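Local coordinates for uncharacterized protein (Bacillus cereus, PDB 5F2H), which is of unknown function but belongs to the alpha/beta hydrolase superfamily and probably acts as a hydrolase, carrying a separate helical N-terminal domain, at residues N15-C20 and Y30-E35; G42-I47 and K75-G80; E63-M68 and K91-F96. All coordinates share one frame; numbering follows the deposited sequence.

Interaction 1: residues N15-C20 and Y30-E35; sequences NETLHC and YTYIME
The ring of Tyr32 lies slantwise across the flank of segment 15-20, and three of its residues, Glu16, Thr17 and Cys20, meet the tyrosine side chain at successive points. With CG anti to the backbone N (chi1 -177°), Tyr32 reaches toward the N-terminal end of the antiparallel neighbour, and its OH ends beside the aliphatic part of Glu16, 3.6 Å from Glu16 CB. The Glu16 carboxylate bends off at chi2, its plane turned 40° from the ring, so the tyrosine meets methylenes rather than the charge. Further down the ring, Tyr32 CD1 lies 3.9 Å from Thr17 OG1, a hydroxyl hydrogen-bonded to Leu13 O one turn earlier. At the base, Cys20 SG touches Tyr32 CB at 4.2 Å. The methyl of Thr17, CG2, rests 3.7 Å from Ile33 CB where the backbones come nearest. No hydrogen bond joins the segments; van der Waals contact holds them.

The two short helical segments run at 160° with axes 9.1 Å apart, a helical hairpin of consecutive helices 10-23 and 26-37. Helix 44-58 packs against the pair, Phe50 touching both Leu18 and Ile33, while Glu16 also packs on Lys293 of the second subunit.

Interaction 2: residues G42-I47 and K75-G80; sequences GNEAQI and KGFWYG
This is a helix-to-loop contact in the helical N-terminal domain, where the first turn of helix 44-58 is met by the loop linking helices 61-74 and 81-86. Ala45 stands at its centre and touches two aromatic residues of the loop. Its methyl sits over one face of the Phe77 ring, CB 3.9 Å from the ring centroid and 16° off the normal, a CH-pi contact. Over the opposite face, above its centre, stands the carbonyl O of Lys75.

The polar tie comes from Tyr79. Its hydroxyl donates to the backbone carbonyl O of Ala45, which lies near the plane of the tyrosine ring, at its edge; the modelled 2.5 Å from Tyr79 OH to Ala45 O is shorter than usual and doubtful at this resolution. The ring also brushes the alanine methyl, Tyr79 CE1 being 4.2 Å from Ala45 CB.

Glu44 closes the outer side. Its CB packs 3.9 Å from Phe77 CZ, and its chain, extended beyond CG (chi2 -174°), carries OE1 to the edge of the phenyl ring. There OE1 meets the methylenes of Lys75, 3.4 Å from Lys75 CD, the two side chains crossing at about a right angle. The charged ends remain 5.0 Å apart, Glu44 OE1 to Lys75 NZ, and Lys75 NZ makes a weak hydrogen bond to Tyr48 OH and a long, weak ion pair with Glu70. Asn43 caps the helix start: its OD1 accepts from Gln46 N at 3.2 Å, the donor sitting above the carbonyl plane, 58° out of it.

Helix 10-23 lies beside the helix start through Tyr10, which touches Asn43, Gln46 and Ile47. Helix 97-115 receives Trp78 and binds Phe77 O through Arg109, and Ser171 of the second subunit packs on Ala45 and Phe77, its OG hydrogen-bonded to Trp78 N.

Interaction 3: residues E63-M68 and K91-F96; sequences EAMHVM and KPLHKF
Leu93 and Phe96 meet helix 61-74 from the loop that precedes helix 97-115. Ahead of them, Lys91 offers its carbonyl O to the backbone N of His94, and Pro92 packs on Ser56 and Glu61. Leu93 then divides its two methyls along the helix: CD2 reaches Ala64 CB and Met65 SE, each at 4.1 Å, while CD1 lies 4.0 Å from Met68 SE. Met68 gets there as an extended arm, CG anti to the backbone N (chi1 -156°), crossing the leucine at a slant. A type I beta turn from Leu93 to Phe96, with Phe96 N hydrogen-bonded to Leu93 O, brings the phenyl ring back to the helix. Met65 CG lies over one face of this ring in a CH-pi contact, 4.2 Å from its centroid. Because the Met65 chain bends at both chi2 and chi3, its selenium sits obliquely to the ring, 5.3 Å from the centroid in a Met-aromatic contact. Phe99 of helix 97-115 adds to the cluster by touching Met65, Met68 and Leu93.

Every meeting across the segments is apolar, so the join rests on dispersion and exclusion of water, the long, unbranched side chains of Met65 and Met68, both selenomethionines, supplying much of the surface beside Ala64.

Overall arrangement
All three interactions belong to the helical N-terminal domain, far from the parallel sheet of the alpha/beta-hydrolase-type domain, and their centres lie about 16 to 19 Å apart. Interaction 1 closes before the others open, joining helices 10-23 and 26-37. Interactions 2 and 3 alternate along the chain: 42-47 and 63-68 come first, then their partners 75-80 and 91-96, so the two contacts cross. Ile33 of interaction 1 touches Ile47 of interaction 2, and Tyr30 packs on Glu63 of interaction 3; interactions 2 and 3 do not touch, their nearest atoms being about 6 Å apart within one helical body. Interactions 1 and 2 also touch the second subunit, whereas no other chain of the assembly reaches interaction 3.

Interaction 1: residues N15-C20 and Y30-E35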
loop_
_atom_site.group_PDB
_atom_site.type_symbol
_atom_site.label_atom_id
_atom_site.label_comp_id
_atom_site.label_asym_id
_atom_site.label_seq_id
_atom_site.Cartn_x
_atom_site.Cartn_y
_atom_site.Cartn_z
ATOM N N ASN B 15 23.617 -13.541 25.493
ATOM C CA ASN B 15 23.637 -14.994 25.274
ATOM C C ASN B 15 25.037 -15.579 25.320
ATOM O O ASN B 15 25.268 -16.581 25.994
ATOM C CB ASN B 15 22.921 -15.398 23.983
ATOM C CG ASN B 15 21.419 -15.215 24.063
ATOM O OD1 ASN B 15 20.842 -15.200 25.142
ATOM N ND2 ASN B 15 20.774 -15.146 22.918
ATOM N N GLU B 16 25.979 -14.964 24.619
ATOM C CA GLU B 16 27.345 -15.482 24.651
ATOM C C GLU B 16 27.961 -15.393 26.023
ATOM O O GLU B 16 28.700 -16.270 26.438
ATOM C CB GLU B 16 28.256 -14.815 23.621
ATOM C CG GLU B 16 28.081 -15.379 22.233
ATOM C CD GLU B 16 28.690 -16.773 22.124
ATOM O OE1 GLU B 16 28.897 -17.419 23.178
ATOM O OE2 GLU B 16 28.999 -17.215 20.992
ATOM N N THR B 17 27.635 -14.340 26.746
ATOM C CA THR B 17 28.208 -14.189 28.058
ATOM C C THR B 17 27.764 -15.389 28.882
ATOM O O THR B 17 28.601 -16.059 29.472
ATOM C CB THR B 17 27.766 -12.886 28.708
ATOM O OG1 THR B 17 27.867 -11.820 27.765
ATOM C CG2 THR B 17 28.611 -12.595 29.920
ATOM N N LEU B 18 26.449 -15.650 28.924
ATOM C CA LEU B 18 25.914 -16.819 29.651
ATOM C C LEU B 18 26.600 -18.095 29.140
ATOM O O LEU B 18 27.149 -18.864 29.915
ATOM C CB LEU B 18 24.400 -16.935 29.474
ATOM C CG LEU B 18 23.505 -15.865 30.141
ATOM C CD1 LEU B 18 22.070 -15.890 29.640
ATOM C CD2 LEU B 18 23.539 -15.970 31.664
ATOM N N HIS B 19 26.623 -18.299 27.831
ATOM C CA HIS B 19 27.273 -19.482 27.286
ATOM C C HIS B 19 28.636 -19.654 27.922
ATOM O O HIS B 19 28.953 -20.699 28.470
ATOM C CB HIS B 19 27.418 -19.374 25.774
ATOM C CG HIS B 19 28.138 -20.538 25.162
ATOM N ND1 HIS B 19 29.491 -20.520 24.889
ATOM C CD2 HIS B 19 27.699 -21.769 24.801
ATOM C CE1 HIS B 19 29.847 -21.681 24.364
ATOM N NE2 HIS B 19 28.778 -22.456 24.305
ATOM N N CYS B 20 29.419 -18.587 27.895
ATOM C CA CYS B 20 30.773 -18.585 28.442
ATOM C C CYS B 20 30.816 -18.946 29.935
ATOM O O CYS B 20 31.803 -19.488 30.418
ATOM C CB CYS B 20 31.420 -17.225 28.168
ATOM S SG CYS B 20 33.157 -17.097 28.632
ATOM N N TYR B 30 33.107 -13.119 33.010
ATOM C CA TYR B 30 33.223 -11.736 33.483
ATOM C C TYR B 30 34.186 -11.016 32.546
ATOM O O TYR B 30 33.928 -9.905 32.072
ATOM C CB TYR B 30 33.752 -11.690 34.925
ATOM C CG TYR B 30 34.135 -10.298 35.357
ATOM C CD1 TYR B 30 33.213 -9.456 35.947
ATOM C CD2 TYR B 30 35.415 -9.807 35.108
ATOM C CE1 TYR B 30 33.558 -8.166 36.292
ATOM C CE2 TYR B 30 35.768 -8.524 35.465
ATOM C CZ TYR B 30 34.833 -7.710 36.052
ATOM O OH TYR B 30 35.183 -6.436 36.404
ATOM N N THR B 31 35.307 -11.668 32.290
ATOM C CA THR B 31 36.290 -11.127 31.377
ATOM C C THR B 31 35.654 -10.948 30.000
ATOM O O THR B 31 35.926 -9.960 29.334
ATOM C CB THR B 31 37.503 -12.056 31.252
ATOM O OG1 THR B 31 38.198 -12.120 32.505
ATOM C CG2 THR B 31 38.456 -11.547 30.197
ATOM N N TYR B 32 34.792 -11.874 29.579
ATOM C CA TYR B 32 34.171 -11.764 28.248
ATOM C C TYR B 32 33.319 -10.517 28.100
ATOM O O TYR B 32 33.527 -9.706 27.190
ATOM C CB TYR B 32 33.309 -12.995 27.900
ATOM C CG TYR B 32 32.699 -12.944 26.487
ATOM C CD1 TYR B 32 31.473 -12.311 26.242
ATOM C CD2 TYR B 32 33.346 -13.525 25.403
ATOM C CE1 TYR B 32 30.919 -12.265 24.966
ATOM C CE2 TYR B 32 32.804 -13.479 24.127
ATOM C CZ TYR B 32 31.600 -12.839 23.909
ATOM O OH TYR B 32 31.063 -12.782 22.636
ATOM N N ILE B 33 32.351 -10.372 28.997
ATOM C CA ILE B 33 31.451 -9.231 28.947
ATOM C C ILE B 33 32.179 -7.901 29.103
ATOM O O ILE B 33 31.740 -6.907 28.527
ATOM C CB ILE B 33 30.322 -9.343 29.993
ATOM C CG1 ILE B 33 29.208 -8.328 29.705
ATOM C CG2 ILE B 33 30.864 -9.201 31.402
ATOM C CD1 ILE B 33 27.985 -8.498 30.583
HETATM N N MSE B 34 33.272 -7.878 29.872
HETATM C CA MSE B 34 34.029 -6.641 30.064
HETATM C C MSE B 34 34.451 -6.112 28.716
HETATM O O MSE B 34 34.163 -4.963 28.397
HETATM C CB MSE B 34 35.243 -6.811 30.984
HETATM C CG MSE B 34 34.902 -7.145 32.444
HETATM SE SE MSE B 34 33.792 -5.719 33.282
HETATM C CE MSE B 34 35.101 -4.258 33.310
ATOM N N GLU B 35 35.062 -6.978 27.902
ATOM C CA GLU B 35 35.561 -6.648 26.560
ATOM C C GLU B 35 34.510 -6.370 25.472
ATOM O O GLU B 35 34.693 -5.507 24.606
ATOM C CB GLU B 35 36.470 -7.805 26.052
ATOM C CG GLU B 35 36.987 -7.614 24.615
ATOM C CD GLU B 35 37.833 -8.768 24.067
ATOM O OE1 GLU B 35 38.586 -9.413 24.827
ATOM O OE2 GLU B 35 37.781 -8.993 22.835
#

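Interaction 2: residues G42-I47 and K75-G80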
loop_
_atom_site.group_PDB
_atom_site.type_symbol
_atom_site.label_atom_id
_atom_site.label_comp_id
_atom_site.label_asym_id
_atom_site.label_seq_id
_atom_site.Cartn_x
_atom_site.Cartn_y
_atom_site.Cartn_z
ATOM N N GLY B 42 21.125 -0.895 24.769
ATOM C CA GLY B 42 20.096 -1.836 25.218
ATOM C C GLY B 42 19.420 -1.569 26.550
ATOM O O GLY B 42 18.298 -1.058 26.591
ATOM N N ASN B 43 20.041 -2.044 27.625
ATOM C CA ASN B 43 19.555 -1.851 28.993
ATOM C C ASN B 43 20.808 -2.002 29.820
ATOM O O ASN B 43 21.297 -3.103 30.018
ATOM C CB ASN B 43 18.477 -2.863 29.406
ATOM C CG ASN B 43 17.937 -2.607 30.815
ATOM O OD1 ASN B 43 18.654 -2.152 31.709
ATOM N ND2 ASN B 43 16.678 -2.940 31.025
ATOM N N GLU B 44 21.344 -0.878 30.265
ATOM C CA GLU B 44 22.559 -0.901 31.042
ATOM C C GLU B 44 22.390 -1.607 32.365
ATOM O O GLU B 44 23.270 -2.338 32.798
ATOM C CB GLU B 44 23.079 0.511 31.284
ATOM C CG GLU B 44 23.512 1.253 30.041
ATOM C CD GLU B 44 24.152 2.570 30.411
ATOM O OE1 GLU B 44 23.930 3.014 31.554
ATOM O OE2 GLU B 44 24.877 3.167 29.580
ATOM N N ALA B 45 21.271 -1.340 33.024
ATOM C CA ALA B 45 20.981 -1.946 34.314
ATOM C C ALA B 45 21.238 -3.437 34.231
ATOM O O ALA B 45 21.959 -3.988 35.039
ATOM C CB ALA B 45 19.546 -1.666 34.712
ATOM N N GLN B 46 20.690 -4.067 33.206
ATOM C CA GLN B 46 20.865 -5.485 32.978
ATOM C C GLN B 46 22.318 -5.831 32.716
ATOM O O GLN B 46 22.795 -6.883 33.140
ATOM C CB GLN B 46 20.023 -5.895 31.777
ATOM C CG GLN B 46 20.012 -7.389 31.446
ATOM C CD GLN B 46 19.448 -8.270 32.559
ATOM O OE1 GLN B 46 19.892 -8.203 33.703
ATOM N NE2 GLN B 46 18.554 -9.188 32.189
ATOM N N ILE B 47 23.023 -4.954 31.992
ATOM C CA ILE B 47 24.444 -5.165 31.705
ATOM C C ILE B 47 25.253 -5.076 33.000
ATOM O O ILE B 47 26.155 -5.892 33.228
ATOM C CB ILE B 47 24.967 -4.187 30.654
ATOM C CG1 ILE B 47 24.270 -4.459 29.321
ATOM C CG2 ILE B 47 26.463 -4.361 30.443
ATOM C CD1 ILE B 47 24.613 -3.454 28.247
ATOM N N LYS B 75 24.545 5.725 38.534
ATOM C CA LYS B 75 23.506 5.704 37.507
ATOM C C LYS B 75 22.077 5.615 38.012
ATOM O O LYS B 75 21.143 5.771 37.246
ATOM C CB LYS B 75 23.822 4.659 36.450
ATOM C CG LYS B 75 25.027 5.089 35.633
ATOM C CD LYS B 75 25.331 4.131 34.501
ATOM C CE LYS B 75 26.377 4.723 33.565
ATOM N NZ LYS B 75 27.649 5.075 34.253
ATOM N N GLY B 76 21.917 5.420 39.317
ATOM C CA GLY B 76 20.596 5.342 39.935
ATOM C C GLY B 76 19.658 4.202 39.555
ATOM O O GLY B 76 18.445 4.385 39.608
ATOM N N PHE B 77 20.175 3.033 39.167
ATOM C CA PHE B 77 19.290 1.928 38.822
ATOM C C PHE B 77 18.949 1.146 40.082
ATOM O O PHE B 77 19.520 1.395 41.146
ATOM C CB PHE B 77 19.936 0.945 37.854
ATOM C CG PHE B 77 20.420 1.556 36.576
ATOM C CD1 PHE B 77 19.527 2.150 35.698
ATOM C CD2 PHE B 77 21.722 1.348 36.160
ATOM C CE1 PHE B 77 19.951 2.634 34.480
ATOM C CE2 PHE B 77 22.157 1.835 34.953
ATOM C CZ PHE B 77 21.274 2.482 34.108
ATOM N N TRP B 78 18.031 0.189 39.967
ATOM C CA TRP B 78 17.649 -0.652 41.117
ATOM C C TRP B 78 17.331 -2.068 40.638
ATOM O O TRP B 78 16.989 -2.258 39.478
ATOM C CB TRP B 78 16.428 -0.082 41.859
ATOM C CG TRP B 78 15.190 -0.129 41.060
ATOM C CD1 TRP B 78 14.677 0.848 40.271
ATOM C CD2 TRP B 78 14.314 -1.247 40.934
ATOM N NE1 TRP B 78 13.514 0.423 39.680
ATOM C CE2 TRP B 78 13.281 -0.872 40.062
ATOM C CE3 TRP B 78 14.310 -2.540 41.469
ATOM C CZ2 TRP B 78 12.263 -1.748 39.701
ATOM C CZ3 TRP B 78 13.307 -3.398 41.111
ATOM C CH2 TRP B 78 12.288 -2.996 40.245
ATOM N N TYR B 79 17.413 -3.037 41.550
ATOM C CA TYR B 79 17.122 -4.439 41.249
ATOM C C TYR B 79 16.236 -5.041 42.336
ATOM O O TYR B 79 16.136 -4.498 43.435
ATOM C CB TYR B 79 18.409 -5.226 41.132
ATOM C CG TYR B 79 19.353 -4.626 40.112
ATOM C CD1 TYR B 79 19.251 -4.949 38.776
ATOM C CD2 TYR B 79 20.325 -3.720 40.485
ATOM C CE1 TYR B 79 20.096 -4.388 37.838
ATOM C CE2 TYR B 79 21.182 -3.174 39.559
ATOM C CZ TYR B 79 21.067 -3.513 38.233
ATOM O OH TYR B 79 21.933 -2.960 37.305
ATOM N N GLY B 80 15.580 -6.159 42.017
ATOM C CA GLY B 80 14.669 -6.854 42.954
ATOM C C GLY B 80 15.245 -7.106 44.330
ATOM O O GLY B 80 16.396 -7.496 44.478
#

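Interaction 3: residues E63-M68 and K91-F96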
loop_
_atom_site.group_PDB
_atom_site.type_symbol
_atom_site.label_atom_id
_atom_site.label_comp_id
_atom_site.label_asym_id
_atom_site.label_seq_id
_atom_site.Cartn_x
_atom_site.Cartn_y
_atom_site.Cartn_z
ATOM N N GLU B 63 36.018 -5.727 42.919
ATOM C CA GLU B 63 35.571 -5.286 41.610
ATOM C C GLU B 63 34.056 -5.144 41.656
ATOM O O GLU B 63 33.521 -4.068 41.390
ATOM C CB GLU B 63 35.996 -6.267 40.503
ATOM C CG GLU B 63 37.500 -6.357 40.261
ATOM C CD GLU B 63 38.321 -6.821 41.461
ATOM O OE1 GLU B 63 37.748 -7.218 42.499
ATOM O OE2 GLU B 63 39.569 -6.784 41.364
ATOM N N ALA B 64 33.384 -6.223 42.058
ATOM C CA ALA B 64 31.921 -6.249 42.167
ATOM C C ALA B 64 31.338 -5.058 42.931
ATOM O O ALA B 64 30.399 -4.431 42.459
ATOM C CB ALA B 64 31.465 -7.540 42.814
HETATM N N MSE B 65 31.920 -4.712 44.076
HETATM C CA MSE B 65 31.410 -3.583 44.873
HETATM C C MSE B 65 31.357 -2.269 44.137
HETATM O O MSE B 65 30.334 -1.588 44.226
HETATM C CB MSE B 65 32.143 -3.395 46.196
HETATM C CG MSE B 65 31.552 -4.272 47.299
HETATM SE SE MSE B 65 29.598 -4.345 47.180
HETATM C CE MSE B 65 29.234 -2.872 48.427
ATOM N N HIS B 66 32.429 -1.872 43.439
ATOM C CA HIS B 66 32.390 -0.597 42.694
ATOM C C HIS B 66 31.506 -0.682 41.432
ATOM O O HIS B 66 30.946 0.318 40.983
ATOM C CB HIS B 66 33.758 0.041 42.461
ATOM C CG HIS B 66 34.777 -0.880 41.886
ATOM N ND1 HIS B 66 35.778 -1.447 42.645
ATOM C CD2 HIS B 66 34.937 -1.356 40.631
ATOM C CE1 HIS B 66 36.531 -2.210 41.874
ATOM N NE2 HIS B 66 36.036 -2.180 40.649
ATOM N N VAL B 67 31.337 -1.885 40.885
ATOM C CA VAL B 67 30.473 -2.070 39.723
ATOM C C VAL B 67 29.076 -1.783 40.244
ATOM O O VAL B 67 28.350 -0.975 39.687
ATOM C CB VAL B 67 30.546 -3.499 39.156
ATOM C CG1 VAL B 67 29.566 -3.682 38.003
ATOM C CG2 VAL B 67 31.944 -3.811 38.678
HETATM N N MSE B 68 28.737 -2.433 41.354
HETATM C CA MSE B 68 27.449 -2.271 42.011
HETATM C C MSE B 68 27.246 -0.818 42.328
HETATM O O MSE B 68 26.264 -0.220 41.881
HETATM C CB MSE B 68 27.435 -3.153 43.254
HETATM C CG MSE B 68 26.019 -3.503 43.666
HETATM SE SE MSE B 68 26.017 -5.142 44.755
HETATM C CE MSE B 68 24.062 -5.350 44.851
ATOM N N LYS B 91 26.299 -13.603 47.604
ATOM C CA LYS B 91 26.538 -13.809 49.030
ATOM C C LYS B 91 27.871 -13.204 49.546
ATOM O O LYS B 91 27.902 -12.580 50.608
ATOM C CB LYS B 91 26.399 -15.293 49.407
ATOM C CG LYS B 91 26.354 -15.518 50.912
ATOM C CD LYS B 91 26.170 -16.968 51.326
ATOM C CE LYS B 91 26.072 -17.060 52.846
ATOM N NZ LYS B 91 25.911 -18.448 53.360
ATOM N N PRO B 92 28.961 -13.344 48.773
ATOM C CA PRO B 92 30.269 -12.804 49.188
ATOM C C PRO B 92 30.299 -11.307 49.469
ATOM O O PRO B 92 31.289 -10.802 50.008
ATOM C CB PRO B 92 31.164 -13.080 47.989
ATOM C CG PRO B 92 30.521 -14.203 47.294
ATOM C CD PRO B 92 29.050 -14.069 47.496
ATOM N N LEU B 93 29.229 -10.617 49.104
ATOM C CA LEU B 93 29.123 -9.186 49.304
ATOM C C LEU B 93 28.435 -8.780 50.619
ATOM O O LEU B 93 28.618 -7.649 51.074
ATOM C CB LEU B 93 28.380 -8.590 48.109
ATOM C CG LEU B 93 29.044 -8.902 46.754
ATOM C CD1 LEU B 93 28.194 -8.417 45.595
ATOM C CD2 LEU B 93 30.431 -8.293 46.659
ATOM N N HIS B 94 27.688 -9.694 51.252
ATOM C CA HIS B 94 26.977 -9.369 52.516
ATOM C C HIS B 94 27.891 -8.872 53.630
ATOM O O HIS B 94 27.438 -8.197 54.552
ATOM C CB HIS B 94 26.131 -10.536 53.044
ATOM C CG HIS B 94 25.123 -11.033 52.061
ATOM N ND1 HIS B 94 25.199 -12.280 51.484
ATOM C CD2 HIS B 94 24.049 -10.432 51.507
ATOM C CE1 HIS B 94 24.169 -12.452 50.673
ATOM N NE2 HIS B 94 23.465 -11.338 50.657
ATOM N N LYS B 95 29.173 -9.210 53.549
ATOM C CA LYS B 95 30.123 -8.762 54.551
ATOM C C LYS B 95 30.172 -7.244 54.540
ATOM O O LYS B 95 30.175 -6.613 55.588
ATOM C CB LYS B 95 31.535 -9.239 54.223
ATOM C CG LYS B 95 31.727 -10.729 54.073
ATOM C CD LYS B 95 33.148 -10.983 53.599
ATOM C CE LYS B 95 33.397 -12.441 53.266
ATOM N NZ LYS B 95 34.751 -12.646 52.678
ATOM N N PHE B 96 30.160 -6.667 53.342
ATOM C CA PHE B 96 30.271 -5.214 53.182
ATOM C C PHE B 96 29.058 -4.401 53.617
ATOM O O PHE B 96 27.918 -4.782 53.357
ATOM C CB PHE B 96 30.625 -4.876 51.733
ATOM C CG PHE B 96 31.853 -5.577 51.239
ATOM C CD1 PHE B 96 33.112 -5.095 51.543
ATOM C CD2 PHE B 96 31.748 -6.717 50.456
ATOM C CE1 PHE B 96 34.248 -5.745 51.086
ATOM C CE2 PHE B 96 32.876 -7.376 50.000
ATOM C CZ PHE B 96 34.129 -6.888 50.310
#